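Local coordinates for ferrichrome ABC transporter substrate-binding protein (Staphylococcus pseudintermedius, PDB 5FLY) that probably binds ferrichrome-type iron siderophores as the class III solute-binding component of an ABC importer, at residues Lys234-Met237 with Trp238-Glu242. Numbering follows the deposited sequence.
Sequences KTAM and WQNLE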
ATOM      1  N   LYS A 234       8.676  23.791   8.468  1.00 15.98           N
ATOM      2  CA  LYS A 234       9.291  24.897   9.206  1.00 17.69           C
ATOM      3  C   LYS A 234       8.861  26.277   8.722  1.00 18.11           C
ATOM      4  O   LYS A 234       9.053  27.271   9.432  1.00 19.09           O
ATOM      5  CB  LYS A 234      10.809  24.781   9.122  1.00 16.60           C
ATOM      6  CG  LYS A 234      11.333  23.439   9.619  1.00 17.68           C
ATOM      7  CD  LYS A 234      12.831  23.335   9.458  1.00 19.66           C
ATOM      8  CE  LYS A 234      13.335  21.953   9.836  1.00 20.16           C
ATOM      9  NZ  LYS A 234      14.807  21.836   9.576  1.00 20.04           N
ATOM     10  N   THR A 235       8.264  26.337   7.534  1.00 13.51           N
ATOM     11  CA  THR A 235       7.963  27.608   6.877  1.00 12.65           C
ATOM     12  C   THR A 235       6.814  28.396   7.479  1.00 13.67           C
ATOM     13  O   THR A 235       5.955  27.848   8.156  1.00 11.61           O
ATOM     14  CB  THR A 235       7.595  27.396   5.390  1.00 13.06           C
ATOM     15  OG1 THR A 235       6.373  26.660   5.307  1.00 12.43           O
ATOM     16  CG2 THR A 235       8.688  26.635   4.646  1.00 12.44           C
ATOM     17  N   ALA A 236       6.785  29.694   7.181  1.00 17.72           N
ATOM     18  CA  ALA A 236       5.624  30.510   7.503  1.00 16.43           C
ATOM     19  C   ALA A 236       4.370  29.971   6.810  1.00 16.75           C
ATOM     20  O   ALA A 236       3.295  29.939   7.421  1.00 17.08           O
ATOM     21  CB  ALA A 236       5.874  31.958   7.115  1.00 16.66           C
ATOM     22  N   MET A 237       4.509  29.527   5.560  1.00 17.71           N
ATOM     23  CA  MET A 237       3.383  28.982   4.794  1.00 17.21           C
ATOM     24  C   MET A 237       2.740  27.853   5.580  1.00 16.80           C
ATOM     25  O   MET A 237       1.523  27.805   5.731  1.00 18.00           O
ATOM     26  CB  MET A 237       3.830  28.475   3.413  1.00 19.60           C
ATOM     27  CG  MET A 237       2.804  27.554   2.710  1.00 22.08           C
ATOM     28  SD  MET A 237       3.195  27.073   1.010  1.00 24.08           S
ATOM     29  CE  MET A 237       4.815  26.375   1.198  1.00 16.80           C
ATOM     30  N   TRP A 238       3.576  26.953   6.085  1.00 12.75           N
ATOM     31  CA  TRP A 238       3.099  25.790   6.835  1.00 11.53           C
ATOM     32  C   TRP A 238       2.371  26.233   8.091  1.00 11.12           C
ATOM     33  O   TRP A 238       1.257  25.801   8.372  1.00 12.50           O
ATOM     34  CB  TRP A 238       4.276  24.884   7.207  1.00 11.28           C
ATOM     35  CG  TRP A 238       3.915  23.710   8.072  1.00 11.87           C
ATOM     36  CD1 TRP A 238       4.009  23.632   9.430  1.00 11.47           C
ATOM     37  CD2 TRP A 238       3.399  22.448   7.632  1.00 11.40           C
ATOM     38  NE1 TRP A 238       3.593  22.395   9.865  1.00 11.92           N
ATOM     39  CE2 TRP A 238       3.216  21.649   8.778  1.00 10.63           C
ATOM     40  CE3 TRP A 238       3.082  21.913   6.379  1.00 12.79           C
ATOM     41  CZ2 TRP A 238       2.720  20.342   8.710  1.00 10.22           C
ATOM     42  CZ3 TRP A 238       2.589  20.599   6.317  1.00 12.20           C
ATOM     43  CH2 TRP A 238       2.411  19.841   7.473  1.00 11.34           C
ATOM     44  N   GLN A 239       3.017  27.098   8.855  1.00 13.96           N
ATOM     45  CA  GLN A 239       2.458  27.530  10.121  1.00 16.81           C
ATOM     46  C   GLN A 239       1.127  28.246   9.943  1.00 18.91           C
ATOM     47  O   GLN A 239       0.310  28.281  10.861  1.00 21.06           O
ATOM     48  CB  GLN A 239       3.445  28.424  10.837  1.00 19.99           C
ATOM     49  CG  GLN A 239       4.697  27.673  11.217  1.00 23.59           C
ATOM     50  CD  GLN A 239       5.626  28.523  12.002  1.00 24.79           C
ATOM     51  OE1 GLN A 239       6.791  28.704  11.642  1.00 26.95           O
ATOM     52  NE2 GLN A 239       5.114  29.084  13.082  1.00 24.18           N
ATOM     53  N   ASN A 240       0.904  28.799   8.759  1.00 20.45           N
ATOM     54  CA  ASN A 240      -0.330  29.521   8.499  1.00 21.52           C
ATOM     55  C   ASN A 240      -1.443  28.653   7.900  1.00 19.91           C
ATOM     56  O   ASN A 240      -2.563  29.135   7.715  1.00 20.63           O
ATOM     57  CB  ASN A 240      -0.028  30.717   7.605  1.00 23.94           C
ATOM     58  CG  ASN A 240       0.541  31.891   8.393  1.00 27.93           C
ATOM     59  OD1 ASN A 240      -0.183  32.817   8.752  1.00 31.72           O
ATOM     60  ND2 ASN A 240       1.834  31.835   8.699  1.00 28.66           N
ATOM     61  N   LEU A 241      -1.166  27.376   7.636  1.00 12.01           N
ATOM     62  CA  LEU A 241      -2.219  26.468   7.177  1.00 11.36           C
ATOM     63  C   LEU A 241      -3.253  26.255   8.273  1.00 11.07           C
ATOM     64  O   LEU A 241      -2.910  26.139   9.445  1.00 12.56           O
ATOM     65  CB  LEU A 241      -1.639  25.117   6.755  1.00 11.10           C
ATOM     66  CG  LEU A 241      -0.682  25.207   5.571  1.00 12.13           C
ATOM     67  CD1 LEU A 241      -0.038  23.881   5.316  1.00 13.54           C
ATOM     68  CD2 LEU A 241      -1.419  25.685   4.323  1.00 12.20           C
ATOM     69  N   GLU A 242      -4.519  26.175   7.879  1.00 15.01           N
ATOM     70  CA  GLU A 242      -5.596  26.014   8.841  1.00 17.19           C
ATOM     71  C   GLU A 242      -5.407  24.709   9.633  1.00 17.72           C
ATOM     72  O   GLU A 242      -5.638  24.675  10.844  1.00 19.04           O
ATOM     73  CB  GLU A 242      -6.956  26.044   8.137  1.00 21.12           C
ATOM     74  CG  GLU A 242      -8.155  26.094   9.081  1.00 26.92           C
ATOM     75  CD  GLU A 242      -8.334  27.449   9.773  1.00 34.12           C
ATOM     76  OE1 GLU A 242      -7.633  28.420   9.402  1.00 37.23           O
ATOM     77  OE2 GLU A 242      -9.186  27.542  10.691  1.00 36.72           O
TER
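The carbonyl oxygen of A236 takes two N-H groups from a single residue, N240. N240 ND2 lies 2.7 Å from A236 O on a fairly straight path, standing above the carbonyl plane, while A236 O lies close to the plane of the N240 amide. The backbone N of N240 reaches the same A236 O at 3.0 Å, more bent at hydrogen (134°), and also makes a weak bond to M237 O. With CG beside its own backbone N (chi1 -80°), N240 turns its amide back toward A236 O, and the ND2 bond, its acceptor near the amide plane, would help set the rotation of that group.

T235 is the N-cap of helix 236-239. A chi1 of 65° swings its hydroxyl toward the W238 N-H: T235 OG1 accepts a bond from W238 N at 2.9 Å and also meets W238 CB at 3.3 Å. T235 O receives Q239 N at 3.1 Å, the i to i+4 bond of the turn, and CG of Q239 lies against T235 O at 3.3 Å. L241, itself an N-cap of helix 242-245, brings CG to 3.4 Å from M237 O.

This one-turn helix sits on the surface, following strand 218-223 in the chain. Its buried W238 packs edge-to-face with F232 and, together with L241, touches I219 of that strand, while N240 O bonds to Q245 NE2 in helix 242-245.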